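McyG protein (Microcystis aeruginosa PCC 7806, PDB 4R0M) probably activates phenylalanine or a related aromatic acid as its adenylate and loads it onto a peptidyl carrier domain in microcystin synthesis. Local coordinates at residues K72-I77 with K114-V119; W120-N125 with T186-G191; L482-S487 with S505-K510. All blocks are in the same frame, centred on the assembly; numbering follows the deposited sequence.

Contact 1 of 3, residues K72-I77 with K114-V119; sequences KVILQI and KKLENV
Strand 72-76, an inner strand of a four-stranded parallel sheet, is covered on one face by helix 111-122, and I74 and Q76 meet L116 and V119 in the seam. Strand and helix run almost exactly antiparallel, at 173° with their axes 10.5 Å apart. I74 uses both of its branches. Its CG2 lies 3.9 Å from CD1 of L116, while its CD1 reaches V119, one turn further on in the helix, ending 4.2 Å from CG1. The ethyl arm and the methyl therefore divide the isoleucine between two helix residues. With chi1 at 168°, CG of L116 is opposite the backbone N, which swings the isobutyl end toward the strand, CD1 over the stem of Q76 and CD2 beside its amide end. There CG of Q76 sits 3.9 Å from L116 CD1, and CD of Q76 is 4.0 Å from the same methyl. The glutamine chain bends at chi2 (-77°), bringing its amide end against the leucine. With an alanine in place of Q76, L116 would probably lose the aliphatic stem under CD1, opening a gap at this end of the seam. The backbone of Q76 has a role of its own, since its carbonyl oxygen accepts a hydrogen bond from OG of S130 on the next strand. The neighbouring residues V73 and L75 turn to the other face, where helix 80-93 packs on them. K115, on the flank of the helix, sends NZ to the carbonyl oxygen of F181. Helix 111-122 links strands 96-99 and 128-130, which lie to either side of strand 72-76, so it spans the strand it covers: a beta-alpha-beta crossover in a sheet with helices on both faces, typical of doubly wound alpha/beta folds.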
loop_
_atom_site.group_PDB
_atom_site.type_symbol
_atom_site.label_atom_id
_atom_site.label_comp_id
_atom_site.label_asym_id
_atom_site.label_seq_id
_atom_site.Cartn_x
_atom_site.Cartn_y
_atom_site.Cartn_z
ATOM N N LYS A 72 -1.996 15.677 17.731
ATOM C CA LYS A 72 -2.260 14.564 16.830
ATOM C C LYS A 72 -3.644 13.978 17.073
ATOM O O LYS A 72 -4.131 13.967 18.207
ATOM C CB LYS A 72 -1.174 13.495 16.979
ATOM C CG LYS A 72 0.137 13.873 16.303
ATOM C CD LYS A 72 1.321 13.113 16.867
ATOM C CE LYS A 72 2.035 13.903 17.953
ATOM N NZ LYS A 72 2.944 14.931 17.376
ATOM N N VAL A 73 -4.286 13.530 15.996
ATOM C CA VAL A 73 -5.568 12.822 16.081
ATOM C C VAL A 73 -5.531 11.542 15.243
ATOM O O VAL A 73 -5.026 11.540 14.116
ATOM C CB VAL A 73 -6.780 13.702 15.667
ATOM C CG1 VAL A 73 -6.930 14.900 16.592
ATOM C CG2 VAL A 73 -6.668 14.158 14.220
ATOM N N ILE A 74 -6.058 10.457 15.805
ATOM C CA ILE A 74 -6.094 9.167 15.118
ATOM C C ILE A 74 -7.323 9.075 14.217
ATOM O O ILE A 74 -8.419 9.464 14.613
ATOM C CB ILE A 74 -6.056 7.982 16.117
ATOM C CG1 ILE A 74 -4.704 7.943 16.841
ATOM C CG2 ILE A 74 -6.330 6.655 15.410
ATOM C CD1 ILE A 74 -4.576 6.855 17.891
ATOM N N LEU A 75 -7.128 8.566 13.004
ATOM C CA LEU A 75 -8.229 8.370 12.061
ATOM C C LEU A 75 -8.633 6.903 11.958
ATOM O O LEU A 75 -7.806 6.032 11.666
ATOM C CB LEU A 75 -7.872 8.924 10.677
ATOM C CG LEU A 75 -8.092 10.411 10.368
ATOM C CD1 LEU A 75 -7.194 11.334 11.185
ATOM C CD2 LEU A 75 -7.910 10.663 8.878
ATOM N N GLN A 76 -9.912 6.649 12.220
ATOM C CA GLN A 76 -10.509 5.324 12.093
ATOM C C GLN A 76 -11.830 5.457 11.336
ATOM O O GLN A 76 -12.909 5.212 11.879
ATOM C CB GLN A 76 -10.719 4.696 13.475
ATOM C CG GLN A 76 -9.435 4.234 14.147
ATOM C CD GLN A 76 -8.924 2.922 13.582
ATOM O OE1 GLN A 76 -8.145 2.900 12.626
ATOM N NE2 GLN A 76 -9.377 1.819 14.160
ATOM N N ILE A 77 -11.723 5.858 10.072
ATOM C CA ILE A 77 -12.877 6.206 9.253
ATOM C C ILE A 77 -12.930 5.338 7.998
ATOM O O ILE A 77 -12.053 5.430 7.134
ATOM C CB ILE A 77 -12.837 7.699 8.841
ATOM C CG1 ILE A 77 -12.642 8.602 10.070
ATOM C CG2 ILE A 77 -14.099 8.078 8.078
ATOM C CD1 ILE A 77 -12.083 9.976 9.758
ATOM N N LYS A 114 -4.724 -4.117 17.662
ATOM C CA LYS A 114 -3.472 -3.983 18.415
ATOM C C LYS A 114 -2.694 -2.736 18.004
ATOM O O LYS A 114 -2.146 -2.033 18.852
ATOM C CB LYS A 114 -2.591 -5.226 18.242
ATOM C CG LYS A 114 -3.075 -6.445 19.012
ATOM C CD LYS A 114 -2.410 -7.724 18.518
ATOM C CE LYS A 114 -3.067 -8.955 19.128
ATOM N NZ LYS A 114 -2.536 -10.223 18.554
ATOM N N LYS A 115 -2.656 -2.472 16.700
ATOM C CA LYS A 115 -1.980 -1.297 16.160
ATOM C C LYS A 115 -2.634 -0.014 16.679
ATOM O O LYS A 115 -1.945 0.891 17.148
ATOM C CB LYS A 115 -1.988 -1.333 14.632
ATOM C CG LYS A 115 -0.899 -0.496 13.981
ATOM C CD LYS A 115 -1.041 -0.515 12.469
ATOM C CE LYS A 115 0.163 0.114 11.794
ATOM N NZ LYS A 115 -0.007 0.170 10.316
ATOM N N LEU A 116 -3.964 0.040 16.608
ATOM C CA LEU A 116 -4.731 1.173 17.120
ATOM C C LEU A 116 -4.403 1.465 18.585
ATOM O O LEU A 116 -4.149 2.616 18.945
ATOM C CB LEU A 116 -6.237 0.937 16.940
ATOM C CG LEU A 116 -7.224 1.866 17.656
ATOM C CD1 LEU A 116 -7.134 3.305 17.155
ATOM C CD2 LEU A 116 -8.642 1.334 17.515
ATOM N N GLU A 117 -4.400 0.420 19.414
ATOM C CA GLU A 117 -4.090 0.553 20.840
ATOM C C GLU A 117 -2.636 0.949 21.091
ATOM O O GLU A 117 -2.363 1.782 21.956
ATOM C CB GLU A 117 -4.436 -0.735 21.600
ATOM C CG GLU A 117 -5.931 -1.009 21.687
ATOM C CD GLU A 117 -6.278 -2.273 22.455
ATOM O OE1 GLU A 117 -5.377 -2.904 23.044
ATOM O OE2 GLU A 117 -7.469 -2.639 22.472
ATOM N N ASN A 118 -1.714 0.354 20.333
ATOM C CA ASN A 118 -0.288 0.657 20.473
ATOM C C ASN A 118 0.044 2.092 20.084
ATOM O O ASN A 118 0.722 2.800 20.830
ATOM C CB ASN A 118 0.574 -0.326 19.668
ATOM C CG ASN A 118 0.706 -1.685 20.339
ATOM O OD1 ASN A 118 0.510 -1.823 21.549
ATOM N ND2 ASN A 118 1.047 -2.699 19.551
ATOM N N VAL A 119 -0.444 2.510 18.917
ATOM C CA VAL A 119 -0.249 3.871 18.424
ATOM C C VAL A 119 -0.866 4.875 19.400
ATOM O O VAL A 119 -0.251 5.895 19.719
ATOM C CB VAL A 119 -0.826 4.044 16.996
ATOM C CG1 VAL A 119 -0.842 5.507 16.576
ATOM C CG2 VAL A 119 -0.031 3.214 15.999
#

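Contact 2 of 3, residues W120-N125 with T186-G191; sequences WKILDN and TGMPKG
I122 and M188, the latter present as selenomethionine, reach past each other from opposing sides, the isoleucine from the last turn of helix 111-122 and the methionine from the loop before strand 190-195. The terminal methyl CE of M188 lies alongside the ethyl arm of I122, 3.9 Å from CG1 and equally far from CD1, so it meets the side of the arm as much as its end. Two bends, at chi2 (-68°) and chi3 (-111°), kink the methionine chain and direct CE against that arm. P189 takes the end of the same arm: CD1 of I122 stops 4.2 Å from its CG, and the two side chains again point in opposing senses. I122 thus meets two successive residues of the loop with one branch. P189 also rests on F181, and M188 on N118, which extends the patch along the helix. Just past I122 the helix closes with a Schellman motif, in which N of N125 bonds to O of W120 at 3.0 Å and a weaker bond joins D124 N to K121 O. D124, the C-prime residue, has positive phi, and CA of N125 lies above one face of the W120 ring, toward its rim. Segment 186-191 ends the glycine-rich A3 signature of adenylate-forming enzymes, whose loop handles ATP phosphates in relatives. Methyl and methylene groups join the end of helix 111-122 to this loop by van der Waals packing near the surface; with no polar pairing between the segments, the contact is apolar and non-directional.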
loop_
_atom_site.group_PDB
_atom_site.type_symbol
_atom_site.label_atom_id
_atom_site.label_comp_id
_atom_site.label_asym_id
_atom_site.label_seq_id
_atom_site.Cartn_x
_atom_site.Cartn_y
_atom_site.Cartn_z
ATOM N N TRP A 120 -2.068 4.561 19.883
ATOM C CA TRP A 120 -2.770 5.386 20.872
ATOM C C TRP A 120 -1.940 5.622 22.107
ATOM O O TRP A 120 -1.917 6.735 22.638
ATOM C CB TRP A 120 -4.104 4.741 21.231
ATOM C CG TRP A 120 -4.959 5.515 22.205
ATOM C CD1 TRP A 120 -5.776 6.611 21.940
ATOM C CD2 TRP A 120 -5.140 5.245 23.638
ATOM N NE1 TRP A 120 -6.418 7.034 23.079
ATOM C CE2 TRP A 120 -6.083 6.259 24.132
ATOM C CE3 TRP A 120 -4.631 4.307 24.530
ATOM C CZ2 TRP A 120 -6.481 6.307 25.460
ATOM C CZ3 TRP A 120 -5.039 4.368 25.868
ATOM C CH2 TRP A 120 -5.941 5.344 26.318
ATOM N N LYS A 121 -1.248 4.580 22.564
ATOM C CA LYS A 121 -0.367 4.679 23.729
ATOM C C LYS A 121 0.911 5.462 23.416
ATOM O O LYS A 121 1.366 6.265 24.232
ATOM C CB LYS A 121 -0.035 3.285 24.278
ATOM C CG LYS A 121 -1.211 2.615 24.976
ATOM C CD LYS A 121 -0.975 1.131 25.227
ATOM C CE LYS A 121 -2.218 0.481 25.819
ATOM N NZ LYS A 121 -1.973 -0.914 26.287
ATOM N N ILE A 122 1.472 5.233 22.230
ATOM C CA ILE A 122 2.670 5.947 21.780
ATOM C C ILE A 122 2.444 7.466 21.699
ATOM O O ILE A 122 3.346 8.248 22.009
ATOM C CB ILE A 122 3.185 5.385 20.428
ATOM C CG1 ILE A 122 3.765 3.981 20.625
ATOM C CG2 ILE A 122 4.243 6.293 19.810
ATOM C CD1 ILE A 122 3.860 3.158 19.357
ATOM N N LEU A 123 1.232 7.867 21.316
ATOM C CA LEU A 123 0.901 9.277 21.083
ATOM C C LEU A 123 0.244 9.984 22.275
ATOM O O LEU A 123 -0.320 11.072 22.120
ATOM C CB LEU A 123 0.006 9.413 19.844
ATOM C CG LEU A 123 0.516 8.949 18.479
ATOM C CD1 LEU A 123 -0.557 9.174 17.427
ATOM C CD2 LEU A 123 1.801 9.661 18.092
ATOM N N ASP A 124 0.331 9.365 23.453
ATOM C CA ASP A 124 -0.222 9.910 24.704
ATOM C C ASP A 124 -1.725 10.213 24.636
ATOM O O ASP A 124 -2.151 11.354 24.829
ATOM C CB ASP A 124 0.571 11.143 25.179
ATOM C CG ASP A 124 2.015 10.813 25.548
ATOM O OD1 ASP A 124 2.252 9.792 26.236
ATOM O OD2 ASP A 124 2.918 11.585 25.157
ATOM N N ASN A 125 -2.513 9.177 24.351
ATOM C CA ASN A 125 -3.984 9.235 24.397
ATOM C C ASN A 125 -4.633 10.321 23.521
ATOM O O ASN A 125 -5.369 11.167 24.031
ATOM C CB ASN A 125 -4.482 9.370 25.851
ATOM C CG ASN A 125 -3.930 8.294 26.775
ATOM O OD1 ASN A 125 -2.929 7.639 26.476
ATOM N ND2 ASN A 125 -4.587 8.115 27.920
ATOM N N THR A 186 8.909 -7.100 13.795
ATOM C CA THR A 186 8.580 -7.494 15.166
ATOM C C THR A 186 8.280 -6.267 16.030
ATOM O O THR A 186 8.773 -5.168 15.756
ATOM C CB THR A 186 9.733 -8.278 15.837
ATOM O OG1 THR A 186 10.934 -7.497 15.804
ATOM C CG2 THR A 186 9.980 -9.617 15.147
ATOM N N GLY A 187 7.467 -6.462 17.067
ATOM C CA GLY A 187 7.251 -5.450 18.100
ATOM C C GLY A 187 6.378 -4.269 17.720
ATOM O O GLY A 187 5.326 -4.432 17.097
HETATM N N MSE A 188 6.830 -3.075 18.102
HETATM C CA MSE A 188 6.042 -1.844 17.976
HETATM C C MSE A 188 6.044 -1.302 16.565
HETATM O O MSE A 188 6.998 -1.524 15.813
HETATM C CB MSE A 188 6.594 -0.798 18.952
HETATM C CG MSE A 188 6.385 -1.186 20.418
HETATM SE SE MSE A 188 4.473 -1.143 20.913
HETATM C CE MSE A 188 4.514 0.421 22.114
ATOM N N PRO A 189 4.963 -0.589 16.179
ATOM C CA PRO A 189 4.878 0.030 14.853
ATOM C C PRO A 189 5.795 1.247 14.689
ATOM O O PRO A 189 6.106 1.931 15.665
ATOM C CB PRO A 189 3.408 0.452 14.757
ATOM C CG PRO A 189 2.976 0.634 16.170
ATOM C CD PRO A 189 3.710 -0.421 16.940
ATOM N N LYS A 190 6.211 1.505 13.452
ATOM C CA LYS A 190 7.149 2.582 13.150
ATOM C C LYS A 190 6.405 3.786 12.568
ATOM O O LYS A 190 5.718 3.668 11.551
ATOM C CB LYS A 190 8.239 2.096 12.184
ATOM C CG LYS A 190 8.635 0.631 12.356
ATOM C CD LYS A 190 10.016 0.310 11.792
ATOM C CE LYS A 190 10.054 0.282 10.270
ATOM N NZ LYS A 190 9.419 -0.936 9.691
ATOM N N GLY A 191 6.545 4.937 13.219
ATOM C CA GLY A 191 5.816 6.145 12.836
ATOM C C GLY A 191 6.562 7.059 11.885
ATOM O O GLY A 191 7.436 7.819 12.302
#

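Contact 3 of 3, residues L482-S487 with S505-K510; sequences LIITFS and SHVTQK
Strand 479-486 and helix 498-511 face each other with I484 and V507 at their nearest backbone approach, the CA atoms of these two residues being 10.0 Å apart. They are the first two elements of a beta-alpha-beta unit completed by strand 517-520, which pairs in parallel with the first strand; the unit fits the small C-terminal subdomain of adenylation domains. Over this separation the side chains reach toward each other. V507 is the helix residue that does the touching, and it spreads its two methyls over alternate strand residues. CG2 lies 4.0 Å from CD1 of I484, the two side chains passing in opposing directions. CG1, placed trans to the main-chain nitrogen by a chi1 of 169°, turns to L482 and stays looser, 4.4 Å from CD2. L482 and I484 point the same way because one residue separates them in the strand, whereas I483 and T485 face the opposite side, packing on I519. I456 of helix 449-457 touches both I484 and V507, so that a second helix shares this buried apolar layer. Segment 505-510 of the helix carries a polar detail on its flank: OG1 of T508 donates to O of S505 at 2.6 Å, tilted 24° from the carbonyl plane, and the same oxygen also accepts N of Q509 at 2.9 Å.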
loop_
_atom_site.group_PDB
_atom_site.type_symbol
_atom_site.label_atom_id
_atom_site.label_comp_id
_atom_site.label_asym_id
_atom_site.label_seq_id
_atom_site.Cartn_x
_atom_site.Cartn_y
_atom_site.Cartn_z
ATOM N N LEU A 482 11.478 -25.031 2.944
ATOM C CA LEU A 482 10.580 -24.126 2.240
ATOM C C LEU A 482 9.160 -24.360 2.731
ATOM O O LEU A 482 8.656 -25.485 2.685
ATOM C CB LEU A 482 10.662 -24.340 0.724
ATOM C CG LEU A 482 9.603 -23.660 -0.155
ATOM C CD1 LEU A 482 9.787 -22.147 -0.187
ATOM C CD2 LEU A 482 9.622 -24.234 -1.563
ATOM N N ILE A 483 8.521 -23.294 3.205
ATOM C CA ILE A 483 7.149 -23.378 3.696
ATOM C C ILE A 483 6.225 -22.563 2.800
ATOM O O ILE A 483 6.526 -21.420 2.452
ATOM C CB ILE A 483 7.025 -22.937 5.178
ATOM C CG1 ILE A 483 7.825 -23.869 6.096
ATOM C CG2 ILE A 483 5.572 -22.947 5.636
ATOM C CD1 ILE A 483 9.292 -23.518 6.217
ATOM N N ILE A 484 5.106 -23.176 2.429
ATOM C CA ILE A 484 4.112 -22.543 1.581
ATOM C C ILE A 484 2.763 -22.498 2.296
ATOM O O ILE A 484 2.237 -23.528 2.723
ATOM C CB ILE A 484 4.005 -23.260 0.214
ATOM C CG1 ILE A 484 5.195 -22.870 -0.670
ATOM C CG2 ILE A 484 2.687 -22.932 -0.480
ATOM C CD1 ILE A 484 5.443 -23.795 -1.842
ATOM N N THR A 485 2.227 -21.291 2.442
ATOM C CA THR A 485 0.896 -21.095 2.994
ATOM C C THR A 485 -0.010 -20.535 1.911
ATOM O O THR A 485 0.432 -19.757 1.065
ATOM C CB THR A 485 0.907 -20.138 4.200
ATOM O OG1 THR A 485 1.528 -18.902 3.826
ATOM C CG2 THR A 485 1.668 -20.756 5.372
ATOM N N PHE A 486 -1.274 -20.944 1.938
ATOM C CA PHE A 486 -2.241 -20.538 0.929
ATOM C C PHE A 486 -3.656 -20.598 1.498
ATOM O O PHE A 486 -3.870 -21.105 2.598
ATOM C CB PHE A 486 -2.122 -21.438 -0.310
ATOM C CG PHE A 486 -2.788 -22.778 -0.157
ATOM C CD1 PHE A 486 -2.182 -23.796 0.571
ATOM C CD2 PHE A 486 -4.028 -23.022 -0.740
ATOM C CE1 PHE A 486 -2.798 -25.029 0.716
ATOM C CE2 PHE A 486 -4.651 -24.252 -0.596
ATOM C CZ PHE A 486 -4.034 -25.258 0.132
ATOM N N SER A 487 -4.614 -20.070 0.741
ATOM C CA SER A 487 -6.023 -20.207 1.072
ATOM C C SER A 487 -6.734 -20.923 -0.072
ATOM O O SER A 487 -6.498 -20.601 -1.239
ATOM C CB SER A 487 -6.656 -18.840 1.327
ATOM O OG SER A 487 -7.986 -18.973 1.791
ATOM N N SER A 505 3.866 -31.010 -5.861
ATOM C CA SER A 505 4.365 -31.554 -7.126
ATOM C C SER A 505 4.636 -30.462 -8.163
ATOM O O SER A 505 5.695 -30.455 -8.794
ATOM C CB SER A 505 3.412 -32.613 -7.688
ATOM O OG SER A 505 2.119 -32.079 -7.897
ATOM N N HIS A 506 3.692 -29.534 -8.315
ATOM C CA HIS A 506 3.833 -28.422 -9.260
ATOM C C HIS A 506 5.040 -27.566 -8.977
ATOM O O HIS A 506 5.710 -27.112 -9.906
ATOM C CB HIS A 506 2.567 -27.574 -9.288
ATOM C CG HIS A 506 2.439 -26.710 -10.519
ATOM N ND1 HIS A 506 2.672 -25.384 -10.504
ATOM C CD2 HIS A 506 2.086 -27.033 -11.830
ATOM C CE1 HIS A 506 2.477 -24.880 -11.738
ATOM N NE2 HIS A 506 2.122 -25.891 -12.549
ATOM N N VAL A 507 5.337 -27.356 -7.694
ATOM C CA VAL A 507 6.527 -26.602 -7.278
ATOM C C VAL A 507 7.827 -27.359 -7.581
ATOM O O VAL A 507 8.810 -26.753 -8.020
ATOM C CB VAL A 507 6.455 -26.180 -5.787
ATOM C CG1 VAL A 507 7.790 -25.631 -5.295
ATOM C CG2 VAL A 507 5.364 -25.139 -5.582
ATOM N N THR A 508 7.828 -28.676 -7.359
ATOM C CA THR A 508 9.012 -29.505 -7.637
ATOM C C THR A 508 9.309 -29.580 -9.129
ATOM O O THR A 508 10.464 -29.458 -9.541
ATOM C CB THR A 508 8.890 -30.947 -7.087
ATOM O OG1 THR A 508 7.713 -31.576 -7.613
ATOM C CG2 THR A 508 8.816 -30.948 -5.591
ATOM N N GLN A 509 8.259 -29.775 -9.925
ATOM C CA GLN A 509 8.376 -29.880 -11.380
ATOM C C GLN A 509 9.013 -28.646 -12.016
ATOM O O GLN A 509 9.765 -28.767 -12.983
ATOM C CB GLN A 509 7.006 -30.136 -12.022
ATOM C CG GLN A 509 6.372 -31.487 -11.700
ATOM C CD GLN A 509 7.128 -32.674 -12.278
ATOM O OE1 GLN A 509 7.873 -32.547 -13.252
ATOM N NE2 GLN A 509 6.930 -33.842 -11.679
ATOM N N LYS A 510 8.721 -27.468 -11.464
ATOM C CA LYS A 510 9.178 -26.206 -12.048
ATOM C C LYS A 510 10.482 -25.685 -11.453
ATOM O O LYS A 510 11.272 -25.050 -12.152
ATOM C CB LYS A 510 8.087 -25.128 -11.947
ATOM C CG LYS A 510 6.763 -25.481 -12.621
ATOM C CD LYS A 510 6.856 -25.478 -14.143
ATOM C CE LYS A 510 5.524 -25.849 -14.778
ATOM N NZ LYS A 510 5.595 -25.908 -16.265
#

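In the fold
Contacts 1 and 2 share helix 111-122 and stand 9 Å apart between centres. They merge directly: V119 CG2 packs on P189 CG at 4.0 Å, and I74 CD1 lies 3.8 Å from CA of W120, so the helix is held between the parallel sheet and the loop of segment 186-191. In contact 2 the side chain of P189 is about 11 Å from the bound phenylalanyl-adenylate (FA5). In contact 1 the side chain of V119 is about 14 Å from the bound FA5, so neither touches it. Contact 3 lies apart from both, its centre about 37 Å from that of contact 1 and 36 Å from that of contact 2, with nearest atoms about 17 Å apart in each case.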